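Local coordinates for protein lasso peptide isopeptidase AtxE2 (Asticcacaulis excentricus, PDB 5TXE) that hydrolyses the isopeptide bond of the threaded lasso peptides astexin-2 and astexin-3, converting them to linear peptides, at residues L537-C551 and F591-Q605. The protein carries 1 engineered substitution. Residues are numbered along the deposited sequence; the frame is centred on the assembly and turned at random.
Sequences LINSHRFAAAVTSSC and FVVNASRLDTPLLIQ
A546, V547 and T548 pair in parallel with L602, L603 and I604, the axes of strands 545-548 and 602-605 4.7 Å apart and 13° from aligned. A546 N donates to P601 O and A546 O accepts from L603 N (3.0 Å); T548 repeats this pattern, its N giving to L603 O and its O receiving Q605 N. These strands are neighbours in the mixed sheet of the α/β-hydrolase domain, whose parallel run continues on one flank to strand 521-525 and on the other to 628-633. V547 and L603 point side by side to one face, where both meet W656 of helix 643-662. On the other face T548 CG2 rests against I604 CG1 (3.7 Å); with chi1 -178°, T548 OG1 swings anti to the backbone N and donates in plane to a lone pair of S550 O. This bond spans the start of the loop after the strand, where S550 lies about 4 Å, side chain to side chain, from E610, inferred to belong to the charge relay. Beyond it, C551 SG, disulfide-bonded to C552, approaches the F591 ring obliquely, 3.5 Å from CD2. I538 CD1 meets the same ring in plane at its CD1 edge (3.8 Å), while I538 CG1 packs on L598 CD1. More peripherally, R597 NH1 reaches I538 O in a weak bond. At the strand entrance, T600 OG1 donates to F543 O (3.2 Å), tilted 26° from the carbonyl plane, and CG2 touches L537 CD2 at 3.8 Å. A glycine in place of T600 would probably leave F543 O without this donor and open a gap beside L537. One water bridges L537 O and T600 N, joining helix 528-539 to the loop before strand 602-605.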
ATOM      1  N   LEU A 537      17.963  15.591   1.576  1.00 26.82           N
ATOM      2  CA  LEU A 537      18.124  17.032   1.844  1.00 26.53           C
ATOM      3  C   LEU A 537      19.453  17.268   2.542  1.00 26.57           C
ATOM      4  O   LEU A 537      19.975  18.339   2.543  1.00 26.54           O
ATOM      5  CB  LEU A 537      16.999  17.569   2.702  1.00 26.13           C
ATOM      6  CG  LEU A 537      15.621  17.528   2.101  1.00 29.89           C
ATOM      7  CD1 LEU A 537      14.626  18.248   2.993  1.00 30.64           C
ATOM      8  CD2 LEU A 537      15.582  18.128   0.728  1.00 31.85           C
ATOM      9  N   ILE A 538      19.984  16.245   3.166  1.00 30.39           N
ATOM     10  CA  ILE A 538      21.244  16.386   3.869  1.00 30.90           C
ATOM     11  C   ILE A 538      22.419  16.053   2.976  1.00 32.64           C
ATOM     12  O   ILE A 538      23.457  16.656   3.107  1.00 29.97           O
ATOM     13  CB  ILE A 538      21.272  15.485   5.107  1.00 28.81           C
ATOM     14  CG1 ILE A 538      20.359  16.103   6.186  1.00 29.65           C
ATOM     15  CG2 ILE A 538      22.682  15.287   5.671  1.00 28.23           C
ATOM     16  CD1 ILE A 538      19.935  15.077   7.186  1.00 29.93           C
ATOM     17  N   ASN A 539      22.273  15.064   2.109  1.00 31.40           N
ATOM     18  CA  ASN A 539      23.402  14.546   1.355  1.00 29.11           C
ATOM     19  C   ASN A 539      23.414  14.969  -0.126  1.00 29.34           C
ATOM     20  O   ASN A 539      24.126  14.390  -0.936  1.00 30.84           O
ATOM     21  CB  ASN A 539      23.413  13.022   1.512  1.00 27.55           C
ATOM     22  CG  ASN A 539      23.634  12.583   2.942  1.00 29.86           C
ATOM     23  OD1 ASN A 539      24.724  12.643   3.424  1.00 31.24           O
ATOM     24  ND2 ASN A 539      22.576  12.177   3.630  1.00 29.37           N
ATOM     25  N   SER A 540      22.603  15.968  -0.480  1.00 29.37           N
ATOM     26  CA  SER A 540      22.672  16.603  -1.764  1.00 26.92           C
ATOM     27  C   SER A 540      22.128  18.010  -1.658  1.00 29.28           C
ATOM     28  O   SER A 540      21.477  18.379  -0.696  1.00 28.97           O
ATOM     29  CB  SER A 540      21.864  15.815  -2.761  1.00 29.72           C
ATOM     30  OG  SER A 540      20.556  16.308  -2.911  1.00 31.15           O
ATOM     31  N   HIS A 541      22.402  18.817  -2.655  1.00 28.30           N
ATOM     32  CA  HIS A 541      21.776  20.118  -2.834  1.00 25.92           C
ATOM     33  C   HIS A 541      21.035  20.145  -4.131  1.00 25.16           C
ATOM     34  O   HIS A 541      20.899  21.159  -4.787  1.00 27.26           O
ATOM     35  CB  HIS A 541      22.855  21.209  -2.805  1.00 28.36           C
ATOM     36  CG  HIS A 541      23.484  21.393  -1.465  1.00 27.12           C
ATOM     37  ND1 HIS A 541      24.551  20.627  -1.028  1.00 32.73           N
ATOM     38  CD2 HIS A 541      23.231  22.280  -0.473  1.00 30.13           C
ATOM     39  CE1 HIS A 541      24.903  21.014   0.187  1.00 30.34           C
ATOM     40  NE2 HIS A 541      24.111  22.009   0.550  1.00 29.88           N
ATOM     41  N   ARG A 542      20.489  19.012  -4.511  1.00 28.32           N
ATOM     42  CA  ARG A 542      19.718  18.941  -5.747  1.00 29.03           C
ATOM     43  C   ARG A 542      18.279  19.334  -5.623  1.00 28.83           C
ATOM     44  O   ARG A 542      17.612  19.427  -6.651  1.00 27.48           O
ATOM     45  CB  ARG A 542      19.759  17.529  -6.241  1.00 32.32           C
ATOM     46  CG  ARG A 542      21.177  17.061  -6.466  1.00 39.10           C
ATOM     47  CD  ARG A 542      21.762  17.594  -7.752  1.00 45.15           C
ATOM     48  NE  ARG A 542      22.763  16.619  -8.176  1.00 55.56           N
ATOM     49  CZ  ARG A 542      22.725  15.981  -9.332  1.00 52.35           C
ATOM     50  NH1 ARG A 542      21.783  16.254 -10.241  1.00 54.23           N
ATOM     51  NH2 ARG A 542      23.645  15.074  -9.583  1.00 64.77           N
ATOM     52  N   PHE A 543      17.766  19.548  -4.389  1.00 25.84           N
ATOM     53  CA  PHE A 543      16.320  19.813  -4.223  1.00 26.09           C
ATOM     54  C   PHE A 543      16.008  21.212  -3.776  1.00 25.21           C
ATOM     55  O   PHE A 543      16.543  21.679  -2.820  1.00 27.99           O
ATOM     56  CB  PHE A 543      15.767  18.759  -3.272  1.00 25.88           C
ATOM     57  CG  PHE A 543      16.031  17.376  -3.766  1.00 25.27           C
ATOM     58  CD1 PHE A 543      15.358  16.905  -4.871  1.00 27.55           C
ATOM     59  CD2 PHE A 543      16.937  16.586  -3.174  1.00 26.00           C
ATOM     60  CE1 PHE A 543      15.590  15.655  -5.346  1.00 25.18           C
ATOM     61  CE2 PHE A 543      17.186  15.331  -3.656  1.00 24.60           C
ATOM     62  CZ  PHE A 543      16.500  14.873  -4.736  1.00 24.49           C
ATOM     63  N   ALA A 544      15.121  21.902  -4.461  1.00 27.43           N
ATOM     64  CA  ALA A 544      14.817  23.252  -4.083  1.00 26.01           C
ATOM     65  C   ALA A 544      13.610  23.376  -3.112  1.00 27.60           C
ATOM     66  O   ALA A 544      13.328  24.487  -2.610  1.00 24.93           O
ATOM     67  CB  ALA A 544      14.529  24.052  -5.318  1.00 24.34           C
ATOM     68  N   ALA A 545      12.861  22.293  -2.927  1.00 26.13           N
ATOM     69  CA  ALA A 545      11.709  22.263  -1.974  1.00 25.02           C
ATOM     70  C   ALA A 545      11.303  20.831  -1.704  1.00 24.93           C
ATOM     71  O   ALA A 545      11.574  19.943  -2.544  1.00 25.39           O
ATOM     72  CB  ALA A 545      10.553  23.064  -2.505  1.00 24.16           C
ATOM     73  N   ALA A 546      10.753  20.582  -0.519  1.00 22.87           N
ATOM     74  CA  ALA A 546      10.350  19.246  -0.163  1.00 20.24           C
ATOM     75  C   ALA A 546       9.109  19.220   0.704  1.00 22.29           C
ATOM     76  O   ALA A 546       8.792  20.216   1.379  1.00 22.87           O
ATOM     77  CB  ALA A 546      11.485  18.517   0.492  1.00 21.20           C
ATOM     78  N   VAL A 547       8.395  18.090   0.628  1.00 20.55           N
ATOM     79  CA  VAL A 547       7.287  17.777   1.451  1.00 22.44           C
ATOM     80  C   VAL A 547       7.475  16.363   1.947  1.00 25.30           C
ATOM     81  O   VAL A 547       7.904  15.504   1.192  1.00 27.54           O
ATOM     82  CB  VAL A 547       5.976  17.869   0.690  1.00 25.16           C
ATOM     83  CG1 VAL A 547       4.814  17.478   1.603  1.00 26.67           C
ATOM     84  CG2 VAL A 547       5.767  19.301   0.192  1.00 24.83           C
ATOM     85  N   THR A 548       7.204  16.124   3.237  1.00 23.93           N
ATOM     86  CA  THR A 548       7.228  14.775   3.809  1.00 24.08           C
ATOM     87  C   THR A 548       6.002  14.583   4.708  1.00 23.40           C
ATOM     88  O   THR A 548       5.488  15.550   5.252  1.00 22.75           O
ATOM     89  CB  THR A 548       8.542  14.523   4.558  1.00 28.72           C
ATOM     90  OG1 THR A 548       8.546  13.212   5.044  1.00 35.76           O
ATOM     91  CG2 THR A 548       8.712  15.396   5.798  1.00 31.95           C
ATOM     92  N   SER A 549       5.533  13.372   4.872  1.00 22.51           N
ATOM     93  CA  SER A 549       4.399  13.098   5.751  1.00 27.87           C
ATOM     94  C   SER A 549       4.839  12.800   7.185  1.00 27.56           C
ATOM     95  O   SER A 549       4.022  12.794   8.091  1.00 33.58           O
ATOM     96  CB  SER A 549       3.661  11.897   5.262  1.00 27.72           C
ATOM     97  OG  SER A 549       4.466  10.751   5.495  1.00 32.89           O
ATOM     98  N   SER A 550       6.110  12.558   7.385  1.00 25.53           N
ATOM     99  CA  SER A 550       6.623  12.304   8.701  1.00 28.91           C
ATOM    100  C   SER A 550       8.081  12.752   8.858  1.00 29.97           C
ATOM    101  O   SER A 550       8.793  12.994   7.889  1.00 28.42           O
ATOM    102  CB  SER A 550       6.543  10.820   9.033  1.00 29.07           C
ATOM    103  OG  SER A 550       7.362  10.067   8.143  1.00 27.99           O
ATOM    104  N   CYS A 551       8.486  12.868  10.113  1.00 31.40           N
ATOM    105  CA  CYS A 551       9.827  13.175  10.503  1.00 29.43           C
ATOM    106  C   CYS A 551       9.956  12.596  11.948  1.00 31.99           C
ATOM    107  O   CYS A 551       8.950  12.498  12.673  1.00 31.33           O
ATOM    108  CB  CYS A 551      10.034  14.688  10.418  1.00 33.29           C
ATOM    109  SG  CYS A 551      11.766  15.189  10.255  1.00 41.37           S
ATOM    110  N   PHE A 591      17.910  15.499  11.510  1.00 27.47           N
ATOM    111  CA  PHE A 591      17.730  16.942  11.383  1.00 29.75           C
ATOM    112  C   PHE A 591      18.200  17.727  12.608  1.00 29.33           C
ATOM    113  O   PHE A 591      18.517  18.916  12.505  1.00 31.95           O
ATOM    114  CB  PHE A 591      16.274  17.307  11.070  1.00 31.99           C
ATOM    115  CG  PHE A 591      15.839  16.983   9.669  1.00 31.90           C
ATOM    116  CD1 PHE A 591      16.724  16.548   8.706  1.00 35.12           C
ATOM    117  CD2 PHE A 591      14.526  17.133   9.323  1.00 33.92           C
ATOM    118  CE1 PHE A 591      16.284  16.300   7.411  1.00 34.66           C
ATOM    119  CE2 PHE A 591      14.072  16.847   8.055  1.00 32.10           C
ATOM    120  CZ  PHE A 591      14.946  16.437   7.091  1.00 32.48           C
ATOM    121  N   VAL A 592      18.278  17.092  13.758  1.00 27.96           N
ATOM    122  CA  VAL A 592      18.853  17.781  14.915  1.00 30.28           C
ATOM    123  C   VAL A 592      20.366  18.028  14.658  1.00 32.23           C
ATOM    124  O   VAL A 592      20.834  19.143  14.759  1.00 31.10           O
ATOM    125  CB  VAL A 592      18.651  16.962  16.231  1.00 31.20           C
ATOM    126  CG1 VAL A 592      19.323  17.633  17.453  1.00 28.89           C
ATOM    127  CG2 VAL A 592      17.177  16.817  16.502  1.00 32.97           C
ATOM    128  N   VAL A 593      21.099  16.981  14.298  1.00 32.33           N
ATOM    129  CA  VAL A 593      22.529  17.104  13.958  1.00 31.75           C
ATOM    130  C   VAL A 593      22.765  18.105  12.829  1.00 32.19           C
ATOM    131  O   VAL A 593      23.636  18.956  12.952  1.00 30.73           O
ATOM    132  CB  VAL A 593      23.106  15.727  13.597  1.00 35.15           C
ATOM    133  CG1 VAL A 593      24.529  15.818  13.042  1.00 38.72           C
ATOM    134  CG2 VAL A 593      23.043  14.808  14.812  1.00 35.58           C
ATOM    135  N   ASN A 594      21.958  18.063  11.766  1.00 29.38           N
ATOM    136  CA  ASN A 594      22.225  18.832  10.560  1.00 28.56           C
ATOM    137  C   ASN A 594      21.360  20.042  10.355  1.00 30.86           C
ATOM    138  O   ASN A 594      21.431  20.681   9.312  1.00 31.20           O
ATOM    139  CB  ASN A 594      22.042  17.907   9.365  1.00 31.43           C
ATOM    140  CG  ASN A 594      23.074  16.786   9.355  1.00 31.85           C
ATOM    141  OD1 ASN A 594      24.249  17.071   9.164  1.00 35.45           O
ATOM    142  ND2 ASN A 594      22.653  15.526   9.582  1.00 27.65           N
ATOM    143  N   ALA A 595      20.605  20.448  11.370  1.00 28.97           N
ATOM    144  CA  ALA A 595      19.693  21.590  11.207  1.00 29.79           C
ATOM    145  C   ALA A 595      20.317  22.824  10.586  1.00 29.40           C
ATOM    146  O   ALA A 595      19.720  23.491   9.739  1.00 33.34           O
ATOM    147  CB  ALA A 595      19.103  22.004  12.546  1.00 28.81           C
ATOM    148  N   SER A 596      21.502  23.179  11.029  1.00 26.40           N
ATOM    149  CA  SER A 596      22.091  24.456  10.597  1.00 27.84           C
ATOM    150  C   SER A 596      22.533  24.450   9.126  1.00 26.72           C
ATOM    151  O   SER A 596      22.726  25.501   8.558  1.00 28.81           O
ATOM    152  CB  SER A 596      23.216  24.868  11.562  1.00 30.90           C
ATOM    153  OG  SER A 596      24.171  23.800  11.568  1.00 41.01           O
ATOM    154  N   ARG A 597      22.616  23.299   8.474  1.00 29.17           N
ATOM    155  CA  ARG A 597      22.915  23.299   7.013  1.00 36.72           C
ATOM    156  C   ARG A 597      21.760  22.840   6.122  1.00 38.47           C
ATOM    157  O   ARG A 597      21.932  22.466   5.004  1.00 33.06           O
ATOM    158  CB  ARG A 597      24.136  22.429   6.722  1.00 36.74           C
ATOM    159  CG  ARG A 597      24.008  20.954   7.022  1.00 36.78           C
ATOM    160  CD  ARG A 597      25.431  20.447   7.000  1.00 39.61           C
ATOM    161  NE  ARG A 597      25.637  19.038   7.277  1.00 42.85           N
ATOM    162  CZ  ARG A 597      25.641  18.092   6.348  1.00 44.47           C
ATOM    163  NH1 ARG A 597      25.311  18.407   5.110  1.00 51.69           N
ATOM    164  NH2 ARG A 597      25.898  16.830   6.669  1.00 35.79           N
ATOM    165  N   LEU A 598      20.560  22.882   6.642  1.00 41.58           N
ATOM    166  CA  LEU A 598      19.450  22.365   5.916  1.00 42.78           C
ATOM    167  C   LEU A 598      18.660  23.550   5.374  1.00 41.83           C
ATOM    168  O   LEU A 598      17.711  24.069   6.017  1.00 38.05           O
ATOM    169  CB  LEU A 598      18.640  21.504   6.857  1.00 47.66           C
ATOM    170  CG  LEU A 598      18.022  20.293   6.208  1.00 61.49           C
ATOM    171  CD1 LEU A 598      18.310  19.118   7.120  1.00 61.34           C
ATOM    172  CD2 LEU A 598      16.531  20.556   5.933  1.00 63.83           C
ATOM    173  N   ASP A 599      19.055  23.994   4.192  1.00 36.03           N
ATOM    174  CA  ASP A 599      18.463  25.199   3.667  1.00 39.14           C
ATOM    175  C   ASP A 599      17.246  25.011   2.752  1.00 32.81           C
ATOM    176  O   ASP A 599      16.589  25.994   2.418  1.00 36.71           O
ATOM    177  CB  ASP A 599      19.543  26.026   2.987  1.00 43.54           C
ATOM    178  CG  ASP A 599      20.586  26.501   3.989  1.00 50.37           C
ATOM    179  OD1 ASP A 599      20.190  27.176   4.978  1.00 55.10           O
ATOM    180  OD2 ASP A 599      21.781  26.198   3.815  1.00 48.45           O
ATOM    181  N   THR A 600      16.953  23.778   2.354  1.00 26.42           N
ATOM    182  CA  THR A 600      15.783  23.520   1.539  1.00 26.59           C
ATOM    183  C   THR A 600      14.478  23.694   2.326  1.00 25.82           C
ATOM    184  O   THR A 600      14.309  23.074   3.338  1.00 31.16           O
ATOM    185  CB  THR A 600      15.837  22.074   1.054  1.00 28.55           C
ATOM    186  OG1 THR A 600      17.035  21.880   0.298  1.00 29.92           O
ATOM    187  CG2 THR A 600      14.662  21.751   0.137  1.00 31.57           C
ATOM    188  N   PRO A 601      13.523  24.448   1.802  1.00 27.66           N
ATOM    189  CA  PRO A 601      12.179  24.534   2.371  1.00 23.74           C
ATOM    190  C   PRO A 601      11.553  23.182   2.524  1.00 25.31           C
ATOM    191  O   PRO A 601      11.518  22.410   1.577  1.00 27.42           O
ATOM    192  CB  PRO A 601      11.416  25.360   1.351  1.00 25.34           C
ATOM    193  CG  PRO A 601      12.465  26.211   0.683  1.00 27.72           C
ATOM    194  CD  PRO A 601      13.667  25.300   0.581  1.00 27.87           C
ATOM    195  N   LEU A 602      11.056  22.894   3.722  1.00 23.86           N
ATOM    196  CA  LEU A 602      10.452  21.605   4.015  1.00 22.13           C
ATOM    197  C   LEU A 602       9.106  21.796   4.716  1.00 22.52           C
ATOM    198  O   LEU A 602       9.003  22.493   5.764  1.00 22.42           O
ATOM    199  CB  LEU A 602      11.366  20.864   4.938  1.00 27.16           C
ATOM    200  CG  LEU A 602      10.842  19.533   5.454  1.00 28.88           C
ATOM    201  CD1 LEU A 602      10.622  18.567   4.315  1.00 29.55           C
ATOM    202  CD2 LEU A 602      11.770  18.924   6.487  1.00 28.01           C
ATOM    203  N   LEU A 603       8.089  21.194   4.125  1.00 20.01           N
ATOM    204  CA  LEU A 603       6.787  21.092   4.695  1.00 20.92           C
ATOM    205  C   LEU A 603       6.544  19.695   5.212  1.00 22.01           C
ATOM    206  O   LEU A 603       6.704  18.742   4.453  1.00 23.15           O
ATOM    207  CB  LEU A 603       5.746  21.439   3.675  1.00 21.31           C
ATOM    208  CG  LEU A 603       4.301  21.263   4.122  1.00 21.41           C
ATOM    209  CD1 LEU A 603       3.923  22.260   5.164  1.00 22.02           C
ATOM    210  CD2 LEU A 603       3.400  21.496   2.929  1.00 23.32           C
ATOM    211  N   ILE A 604       6.135  19.567   6.486  1.00 20.24           N
ATOM    212  CA  ILE A 604       5.791  18.254   7.062  1.00 21.04           C
ATOM    213  C   ILE A 604       4.284  18.207   7.357  1.00 19.69           C
ATOM    214  O   ILE A 604       3.763  19.031   8.128  1.00 21.71           O
ATOM    215  CB  ILE A 604       6.573  17.995   8.372  1.00 22.25           C
ATOM    216  CG1 ILE A 604       8.089  18.191   8.154  1.00 23.68           C
ATOM    217  CG2 ILE A 604       6.351  16.615   8.916  1.00 19.95           C
ATOM    218  CD1 ILE A 604       8.850  18.492   9.436  1.00 24.91           C
ATOM    219  N   GLN A 605       3.595  17.237   6.787  1.00 18.31           N
ATOM    220  CA  GLN A 605       2.154  17.148   6.943  1.00 19.43           C
ATOM    221  C   GLN A 605       1.913  15.878   7.689  1.00 21.41           C
ATOM    222  O   GLN A 605       1.753  14.799   7.084  1.00 21.13           O
ATOM    223  CB  GLN A 605       1.478  17.163   5.590  1.00 19.34           C
ATOM    224  CG  GLN A 605       1.635  18.504   4.886  1.00 19.65           C
ATOM    225  CD  GLN A 605       0.485  18.866   3.978  1.00 22.59           C
ATOM    226  OE1 GLN A 605      -0.591  19.299   4.465  1.00 26.94           O
ATOM    227  NE2 GLN A 605       0.701  18.789   2.658  1.00 20.95           N
TER
HETATM  228  O   HOH W   1      18.515  21.180   2.794  1.00 45.30           O